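Long-range contact in trans-2-enoyl-CoA reductase (Treponema denticola ATCC 35405, PDB 4GGO), which catalyses the NADH-dependent reduction of the carbon-carbon double bond of trans-2-enoyl-CoA substrates such as crotonyl-CoA in fatty acid synthesis: residues Ser269-Val281 / Ile330-Glu344. Numbering follows the deposited sequence.
Sequences SIRAFVSVNKGLV and IPVDEENRIRIDDWE
F273, the aromatic side chain of strand 270-276, packs against I330, V332 and I338. I330 CG2 lies over one ring face near the rim, 4.0 Å from F273 CZ, V332 CG1 meets F273 CE1, and I338 packs CD1 against F273 CB. At the ring edge, in its plane, stands N336 O, which also accepts hydrogen bonds from two waters, one donating to A272 O as well, the other accepting from V274 N. Direct pairing then begins: V274 O accepts from I338 N (3.0 Å), V276 N gives a straighter bond to I338 O (2.8 Å, 161°), and V276 O receives I340 N, the pattern of parallel strands. Small S275, on the same sheet face as I338, brings OG to 3.9 Å from I338 CG2. V276, branched at CB, suits an extended strand and splits its methyls: CG1, anti to its N (chi1 -169°), lies against D341 OD2 in van der Waals contact, while CG2 lies 3.6 Å from R339 CD. R339 grips D341 side-on through NE and NH2 and extends NH1 to D333, also salt-bridged to R337 NE; R337 NH1 pairs with E257. Just before the NAD-binding L280 and V281, G279 N donates to the syn lone pair of E344 OE1 (2.7 Å); the glutamate's extended chain carries its carboxylate there, OE2 hydrogen-bonding the hydroxyls of Y294 and substrate-binding Y234. Strand 338-339 thus closes one edge of the parallel Rossmann-type sheet, with strand 227-233 flanking 270-276 on its other side and helix 311-323 packing L318 against S275 and I338.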
ATOM      1  N   SER A 269       9.217  20.221  14.893  1.00 55.12           N
ATOM      2  CA  SER A 269       9.270  19.079  15.793  1.00 54.43           C
ATOM      3  C   SER A 269       8.789  17.801  15.113  1.00 53.31           C
ATOM      4  O   SER A 269       8.438  16.831  15.785  1.00 51.65           O
ATOM      5  CB  SER A 269       8.417  19.353  17.031  1.00 54.51           C
ATOM      6  OG  SER A 269       7.054  19.528  16.683  1.00 64.92           O
ATOM      7  N   ILE A 270       8.770  17.800  13.784  1.00 48.48           N
ATOM      8  CA  ILE A 270       8.268  16.649  13.041  1.00 41.84           C
ATOM      9  C   ILE A 270       9.236  16.202  11.946  1.00 36.41           C
ATOM     10  O   ILE A 270      10.099  16.967  11.513  1.00 36.56           O
ATOM     11  CB  ILE A 270       6.875  16.935  12.428  1.00 41.88           C
ATOM     12  CG1 ILE A 270       5.987  15.692  12.506  1.00 41.93           C
ATOM     13  CG2 ILE A 270       6.997  17.438  10.992  1.00 35.06           C
ATOM     14  CD1 ILE A 270       4.559  15.939  12.073  1.00 51.89           C
ATOM     15  N   ARG A 271       9.091  14.953  11.514  1.00 33.69           N
ATOM     16  CA  ARG A 271       9.899  14.412  10.429  1.00 34.53           C
ATOM     17  C   ARG A 271       9.004  13.765   9.375  1.00 34.75           C
ATOM     18  O   ARG A 271       8.620  12.603   9.501  1.00 33.20           O
ATOM     19  CB  ARG A 271      10.920  13.405  10.965  1.00 28.93           C
ATOM     20  CG  ARG A 271      12.027  14.037  11.799  1.00 34.48           C
ATOM     21  CD  ARG A 271      13.007  12.995  12.318  1.00 40.96           C
ATOM     22  NE  ARG A 271      12.395  12.109  13.304  1.00 42.44           N
ATOM     23  CZ  ARG A 271      13.035  11.119  13.919  1.00 41.17           C
ATOM     24  NH1 ARG A 271      14.312  10.883  13.648  1.00 42.35           N
ATOM     25  NH2 ARG A 271      12.398  10.363  14.804  1.00 40.28           N
ATOM     26  N   ALA A 272       8.672  14.533   8.342  1.00 28.46           N
ATOM     27  CA  ALA A 272       7.772  14.070   7.289  1.00 28.28           C
ATOM     28  C   ALA A 272       8.537  13.659   6.037  1.00 30.93           C
ATOM     29  O   ALA A 272       9.460  14.351   5.605  1.00 27.23           O
ATOM     30  CB  ALA A 272       6.756  15.149   6.955  1.00 25.52           C
ATOM     31  N   PHE A 273       8.147  12.529   5.454  1.00 26.98           N
ATOM     32  CA  PHE A 273       8.791  12.032   4.245  1.00 28.00           C
ATOM     33  C   PHE A 273       7.776  11.434   3.286  1.00 24.76           C
ATOM     34  O   PHE A 273       6.759  10.885   3.705  1.00 27.63           O
ATOM     35  CB  PHE A 273       9.812  10.941   4.578  1.00 25.68           C
ATOM     36  CG  PHE A 273      10.851  11.349   5.578  1.00 29.05           C
ATOM     37  CD1 PHE A 273      12.018  11.972   5.168  1.00 31.51           C
ATOM     38  CD2 PHE A 273      10.676  11.083   6.925  1.00 27.90           C
ATOM     39  CE1 PHE A 273      12.984  12.340   6.087  1.00 28.94           C
ATOM     40  CE2 PHE A 273      11.636  11.448   7.849  1.00 29.00           C
ATOM     41  CZ  PHE A 273      12.792  12.076   7.429  1.00 31.93           C
ATOM     42  N   VAL A 274       8.062  11.538   1.995  1.00 24.65           N
ATOM     43  CA  VAL A 274       7.405  10.684   1.022  1.00 23.24           C
ATOM     44  C   VAL A 274       8.271   9.443   0.890  1.00 22.14           C
ATOM     45  O   VAL A 274       9.478   9.544   0.671  1.00 25.80           O
ATOM     46  CB  VAL A 274       7.267  11.360  -0.352  1.00 29.97           C
ATOM     47  CG1 VAL A 274       6.813  10.348  -1.396  1.00 29.88           C
ATOM     48  CG2 VAL A 274       6.291  12.526  -0.278  1.00 30.17           C
ATOM     49  N   SER A 275       7.666   8.274   1.057  1.00 25.63           N
ATOM     50  CA  SER A 275       8.393   7.024   0.894  1.00 24.33           C
ATOM     51  C   SER A 275       8.030   6.395  -0.442  1.00 24.30           C
ATOM     52  O   SER A 275       6.886   5.988  -0.657  1.00 20.88           O
ATOM     53  CB  SER A 275       8.077   6.057   2.036  1.00 23.45           C
ATOM     54  OG  SER A 275       8.822   4.858   1.901  1.00 24.07           O
ATOM     55  N   VAL A 276       9.001   6.334  -1.345  1.00 20.78           N
ATOM     56  CA  VAL A 276       8.781   5.732  -2.651  1.00 20.32           C
ATOM     57  C   VAL A 276       9.028   4.233  -2.560  1.00 22.05           C
ATOM     58  O   VAL A 276      10.155   3.792  -2.332  1.00 18.39           O
ATOM     59  CB  VAL A 276       9.695   6.343  -3.726  1.00 22.17           C
ATOM     60  CG1 VAL A 276       9.250   5.895  -5.110  1.00 20.98           C
ATOM     61  CG2 VAL A 276       9.680   7.860  -3.629  1.00 21.96           C
ATOM     62  N   ASN A 277       7.964   3.456  -2.729  1.00 18.21           N
ATOM     63  CA  ASN A 277       8.048   2.007  -2.615  1.00 20.57           C
ATOM     64  C   ASN A 277       8.153   1.330  -3.978  1.00 24.21           C
ATOM     65  O   ASN A 277       8.066   1.988  -5.015  1.00 23.67           O
ATOM     66  CB  ASN A 277       6.844   1.465  -1.844  1.00 18.32           C
ATOM     67  CG  ASN A 277       6.769   2.005  -0.424  1.00 26.88           C
ATOM     68  OD1 ASN A 277       7.550   2.874  -0.033  1.00 21.04           O
ATOM     69  ND2 ASN A 277       5.820   1.493   0.351  1.00 19.22           N
ATOM     70  N   LYS A 278       8.340   0.013  -3.970  1.00 19.89           N
ATOM     71  CA  LYS A 278       8.474  -0.739  -5.213  1.00 23.48           C
ATOM     72  C   LYS A 278       7.117  -0.967  -5.871  1.00 27.06           C
ATOM     73  O   LYS A 278       6.072  -0.755  -5.256  1.00 21.94           O
ATOM     74  CB  LYS A 278       9.166  -2.082  -4.968  1.00 20.55           C
ATOM     75  CG  LYS A 278       8.268  -3.148  -4.355  1.00 22.22           C
ATOM     76  CD  LYS A 278       9.021  -4.455  -4.147  1.00 26.41           C
ATOM     77  CE  LYS A 278       9.399  -5.108  -5.469  1.00 22.67           C
ATOM     78  NZ  LYS A 278       8.203  -5.624  -6.195  1.00 27.40           N
ATOM     79  N   GLY A 279       7.143  -1.402  -7.126  1.00 24.03           N
ATOM     80  CA  GLY A 279       5.925  -1.696  -7.853  1.00 28.74           C
ATOM     81  C   GLY A 279       5.310  -3.006  -7.407  1.00 29.29           C
ATOM     82  O   GLY A 279       6.019  -3.950  -7.058  1.00 32.85           O
ATOM     83  N   LEU A 280       3.984  -3.059  -7.416  1.00 21.39           N
ATOM     84  CA  LEU A 280       3.261  -4.251  -6.995  1.00 29.00           C
ATOM     85  C   LEU A 280       1.909  -4.314  -7.689  1.00 27.40           C
ATOM     86  O   LEU A 280       1.436  -3.316  -8.235  1.00 27.10           O
ATOM     87  CB  LEU A 280       3.055  -4.256  -5.478  1.00 29.48           C
ATOM     88  CG  LEU A 280       1.919  -3.383  -4.931  1.00 32.13           C
ATOM     89  CD1 LEU A 280       1.553  -3.802  -3.518  1.00 37.45           C
ATOM     90  CD2 LEU A 280       2.279  -1.904  -4.963  1.00 39.42           C
ATOM     91  N   VAL A 281       1.289  -5.489  -7.664  1.00 23.34           N
ATOM     92  CA  VAL A 281      -0.037  -5.655  -8.238  1.00 33.60           C
ATOM     93  C   VAL A 281      -1.065  -4.918  -7.392  1.00 35.25           C
ATOM     94  O   VAL A 281      -1.217  -5.199  -6.203  1.00 29.60           O
ATOM     95  CB  VAL A 281      -0.440  -7.138  -8.324  1.00 33.09           C
ATOM     96  CG1 VAL A 281      -1.861  -7.270  -8.857  1.00 27.61           C
ATOM     97  CG2 VAL A 281       0.539  -7.905  -9.199  1.00 29.20           C
ATOM     98  N   ILE A 330      18.102   8.667   8.792  1.00 35.14           N
ATOM     99  CA  ILE A 330      17.047   8.250   7.880  1.00 27.58           C
ATOM    100  C   ILE A 330      17.474   8.611   6.463  1.00 32.28           C
ATOM    101  O   ILE A 330      17.302   9.752   6.028  1.00 27.95           O
ATOM    102  CB  ILE A 330      15.695   8.915   8.209  1.00 30.84           C
ATOM    103  CG1 ILE A 330      15.261   8.569   9.634  1.00 28.04           C
ATOM    104  CG2 ILE A 330      14.627   8.472   7.219  1.00 32.16           C
ATOM    105  CD1 ILE A 330      13.906   9.137  10.014  1.00 28.23           C
ATOM    106  N   PRO A 331      18.060   7.640   5.746  1.00 26.89           N
ATOM    107  CA  PRO A 331      18.587   7.836   4.393  1.00 32.36           C
ATOM    108  C   PRO A 331      17.509   8.304   3.427  1.00 29.22           C
ATOM    109  O   PRO A 331      16.428   7.718   3.368  1.00 24.93           O
ATOM    110  CB  PRO A 331      19.073   6.436   3.999  1.00 27.20           C
ATOM    111  CG  PRO A 331      19.330   5.748   5.296  1.00 29.87           C
ATOM    112  CD  PRO A 331      18.275   6.265   6.225  1.00 29.11           C
ATOM    113  N   VAL A 332      17.809   9.364   2.686  1.00 28.06           N
ATOM    114  CA  VAL A 332      16.882   9.909   1.706  1.00 27.62           C
ATOM    115  C   VAL A 332      17.635  10.239   0.427  1.00 25.22           C
ATOM    116  O   VAL A 332      18.858  10.380   0.442  1.00 35.02           O
ATOM    117  CB  VAL A 332      16.205  11.191   2.226  1.00 31.43           C
ATOM    118  CG1 VAL A 332      15.223  10.866   3.349  1.00 23.66           C
ATOM    119  CG2 VAL A 332      17.255  12.191   2.692  1.00 32.86           C
ATOM    120  N   ASP A 333      16.911  10.358  -0.680  1.00 30.02           N
ATOM    121  CA  ASP A 333      17.538  10.777  -1.925  1.00 33.22           C
ATOM    122  C   ASP A 333      17.798  12.279  -1.913  1.00 33.12           C
ATOM    123  O   ASP A 333      17.589  12.950  -0.903  1.00 28.87           O
ATOM    124  CB  ASP A 333      16.709  10.362  -3.150  1.00 31.88           C
ATOM    125  CG  ASP A 333      15.294  10.928  -3.138  1.00 31.58           C
ATOM    126  OD1 ASP A 333      15.001  11.848  -2.346  1.00 31.31           O
ATOM    127  OD2 ASP A 333      14.466  10.449  -3.942  1.00 27.75           O
ATOM    128  N   GLU A 334      18.243  12.800  -3.049  1.00 35.50           N
ATOM    129  CA  GLU A 334      18.573  14.214  -3.181  1.00 38.90           C
ATOM    130  C   GLU A 334      17.347  15.127  -3.070  1.00 40.16           C
ATOM    131  O   GLU A 334      17.480  16.344  -2.952  1.00 38.20           O
ATOM    132  CB  GLU A 334      19.322  14.469  -4.495  1.00 31.39           C
ATOM    133  CG  GLU A 334      18.632  13.921  -5.742  1.00 53.95           C
ATOM    134  CD  GLU A 334      18.760  12.410  -5.881  1.00 54.09           C
ATOM    135  OE1 GLU A 334      19.653  11.825  -5.232  1.00 55.27           O
ATOM    136  OE2 GLU A 334      17.958  11.808  -6.626  1.00 60.23           O
ATOM    137  N   GLU A 335      16.156  14.536  -3.102  1.00 37.47           N
ATOM    138  CA  GLU A 335      14.922  15.300  -2.952  1.00 36.54           C
ATOM    139  C   GLU A 335      14.249  15.027  -1.608  1.00 33.21           C
ATOM    140  O   GLU A 335      13.047  15.248  -1.453  1.00 35.42           O
ATOM    141  CB  GLU A 335      13.953  15.001  -4.100  1.00 33.06           C
ATOM    142  CG  GLU A 335      14.434  15.469  -5.467  1.00 38.42           C
ATOM    143  CD  GLU A 335      14.524  16.981  -5.577  1.00 39.61           C
ATOM    144  OE1 GLU A 335      13.840  17.681  -4.800  1.00 57.69           O
ATOM    145  OE2 GLU A 335      15.280  17.472  -6.442  1.00 52.94           O
ATOM    146  N   ASN A 336      15.033  14.542  -0.650  1.00 32.30           N
ATOM    147  CA  ASN A 336      14.551  14.252   0.703  1.00 37.58           C
ATOM    148  C   ASN A 336      13.432  13.212   0.767  1.00 30.95           C
ATOM    149  O   ASN A 336      12.605  13.234   1.678  1.00 31.58           O
ATOM    150  CB  ASN A 336      14.129  15.537   1.424  1.00 36.47           C
ATOM    151  CG  ASN A 336      15.275  16.514   1.592  1.00 47.09           C
ATOM    152  OD1 ASN A 336      16.148  16.325   2.439  1.00 47.14           O
ATOM    153  ND2 ASN A 336      15.275  17.570   0.786  1.00 48.53           N
ATOM    154  N   ARG A 337      13.416  12.299  -0.198  1.00 30.31           N
ATOM    155  CA  ARG A 337      12.447  11.212  -0.209  1.00 24.32           C
ATOM    156  C   ARG A 337      13.108   9.916   0.240  1.00 29.29           C
ATOM    157  O   ARG A 337      14.251   9.637  -0.123  1.00 26.81           O
ATOM    158  CB  ARG A 337      11.866  11.023  -1.613  1.00 29.21           C
ATOM    159  CG  ARG A 337      11.165  12.247  -2.177  1.00 31.56           C
ATOM    160  CD  ARG A 337      10.774  12.041  -3.636  1.00 30.72           C
ATOM    161  NE  ARG A 337      11.932  11.730  -4.470  1.00 34.20           N
ATOM    162  CZ  ARG A 337      11.999  11.968  -5.777  1.00 38.58           C
ATOM    163  NH1 ARG A 337      10.973  12.529  -6.403  1.00 30.50           N
ATOM    164  NH2 ARG A 337      13.094  11.652  -6.455  1.00 26.84           N
ATOM    165  N   ILE A 338      12.391   9.127   1.032  1.00 24.45           N
ATOM    166  CA  ILE A 338      12.849   7.788   1.375  1.00 23.12           C
ATOM    167  C   ILE A 338      12.640   6.882   0.165  1.00 24.45           C
ATOM    168  O   ILE A 338      11.565   6.882  -0.434  1.00 21.82           O
ATOM    169  CB  ILE A 338      12.091   7.220   2.589  1.00 27.71           C
ATOM    170  CG1 ILE A 338      12.373   8.063   3.835  1.00 23.77           C
ATOM    171  CG2 ILE A 338      12.480   5.769   2.833  1.00 22.65           C
ATOM    172  CD1 ILE A 338      11.647   7.587   5.074  1.00 27.98           C
ATOM    173  N   ARG A 339      13.670   6.123  -0.197  1.00 21.18           N
ATOM    174  CA  ARG A 339      13.607   5.262  -1.372  1.00 22.42           C
ATOM    175  C   ARG A 339      13.814   3.794  -1.018  1.00 20.04           C
ATOM    176  O   ARG A 339      14.924   3.380  -0.691  1.00 22.18           O
ATOM    177  CB  ARG A 339      14.661   5.685  -2.402  1.00 23.31           C
ATOM    178  CG  ARG A 339      14.581   7.141  -2.827  1.00 25.62           C
ATOM    179  CD  ARG A 339      13.290   7.430  -3.575  1.00 23.25           C
ATOM    180  NE  ARG A 339      13.219   6.719  -4.848  1.00 26.73           N
ATOM    181  CZ  ARG A 339      13.658   7.209  -6.003  1.00 25.34           C
ATOM    182  NH1 ARG A 339      14.205   8.417  -6.047  1.00 21.74           N
ATOM    183  NH2 ARG A 339      13.550   6.494  -7.115  1.00 25.31           N
ATOM    184  N   ILE A 340      12.746   3.006  -1.085  1.00 20.03           N
ATOM    185  CA  ILE A 340      12.878   1.558  -0.960  1.00 18.55           C
ATOM    186  C   ILE A 340      12.505   0.878  -2.272  1.00 22.04           C
ATOM    187  O   ILE A 340      12.285  -0.333  -2.323  1.00 21.03           O
ATOM    188  CB  ILE A 340      12.065   0.977   0.215  1.00 18.75           C
ATOM    189  CG1 ILE A 340      10.574   1.271   0.048  1.00 19.99           C
ATOM    190  CG2 ILE A 340      12.583   1.521   1.542  1.00 18.45           C
ATOM    191  CD1 ILE A 340       9.711   0.646   1.126  1.00 18.46           C
ATOM    192  N   ASP A 341      12.438   1.677  -3.333  1.00 20.09           N
ATOM    193  CA  ASP A 341      12.337   1.153  -4.688  1.00 22.63           C
ATOM    194  C   ASP A 341      13.738   1.098  -5.286  1.00 20.24           C
ATOM    195  O   ASP A 341      13.909   0.973  -6.500  1.00 20.06           O
ATOM    196  CB  ASP A 341      11.429   2.039  -5.544  1.00 23.07           C
ATOM    197  CG  ASP A 341      11.939   3.465  -5.657  1.00 24.52           C
ATOM    198  OD1 ASP A 341      12.711   3.901  -4.778  1.00 25.69           O
ATOM    199  OD2 ASP A 341      11.562   4.153  -6.628  1.00 25.43           O
ATOM    200  N   ASP A 342      14.739   1.198  -4.417  1.00 19.65           N
ATOM    201  CA  ASP A 342      16.132   1.256  -4.845  1.00 21.37           C
ATOM    202  C   ASP A 342      16.610  -0.044  -5.489  1.00 20.58           C
ATOM    203  O   ASP A 342      17.450  -0.023  -6.385  1.00 26.24           O
ATOM    204  CB  ASP A 342      17.045   1.668  -3.682  1.00 19.98           C
ATOM    205  CG  ASP A 342      16.828   0.827  -2.436  1.00 19.89           C
ATOM    206  OD1 ASP A 342      15.771   0.171  -2.323  1.00 19.84           O
ATOM    207  OD2 ASP A 342      17.717   0.829  -1.559  1.00 19.05           O
ATOM    208  N   TRP A 343      16.070  -1.173  -5.040  1.00 18.98           N
ATOM    209  CA  TRP A 343      16.405  -2.459  -5.643  1.00 19.66           C
ATOM    210  C   TRP A 343      15.716  -2.615  -6.997  1.00 26.06           C
ATOM    211  O   TRP A 343      16.286  -3.174  -7.931  1.00 17.16           O
ATOM    212  CB  TRP A 343      16.017  -3.615  -4.719  1.00 20.21           C
ATOM    213  CG  TRP A 343      16.779  -3.646  -3.426  1.00 19.31           C
ATOM    214  CD1 TRP A 343      17.782  -2.802  -3.039  1.00 25.03           C
ATOM    215  CD2 TRP A 343      16.603  -4.576  -2.352  1.00 17.45           C
ATOM    216  NE1 TRP A 343      18.238  -3.148  -1.789  1.00 21.62           N
ATOM    217  CE2 TRP A 343      17.529  -4.234  -1.345  1.00 23.87           C
ATOM    218  CE3 TRP A 343      15.752  -5.666  -2.143  1.00 16.65           C
ATOM    219  CZ2 TRP A 343      17.626  -4.942  -0.148  1.00 18.17           C
ATOM    220  CZ3 TRP A 343      15.850  -6.366  -0.953  1.00 18.16           C
ATOM    221  CH2 TRP A 343      16.779  -6.003   0.028  1.00 16.44           C
ATOM    222  N   GLU A 344      14.484  -2.121  -7.094  1.00 17.05           N
ATOM    223  CA  GLU A 344      13.740  -2.172  -8.349  1.00 17.39           C
ATOM    224  C   GLU A 344      14.412  -1.333  -9.428  1.00 20.95           C
ATOM    225  O   GLU A 344      14.541  -1.763 -10.574  1.00 21.17           O
ATOM    226  CB  GLU A 344      12.296  -1.695  -8.151  1.00 19.65           C
ATOM    227  CG  GLU A 344      11.562  -1.422  -9.463  1.00 18.44           C
ATOM    228  CD  GLU A 344      10.102  -1.065  -9.264  1.00 22.51           C
ATOM    229  OE1 GLU A 344       9.618  -1.165  -8.120  1.00 20.23           O
ATOM    230  OE2 GLU A 344       9.434  -0.690 -10.253  1.00 20.89           O
TER
HETATM  231  O   HOH W   1      11.382  15.195   3.682  1.00 35.73           O
HETATM  232  O   HOH W   2       9.792  13.690   1.165  1.00 26.45           O
HETATM  233  O   HOH W   3       9.306   3.544  -7.577  1.00 24.30           O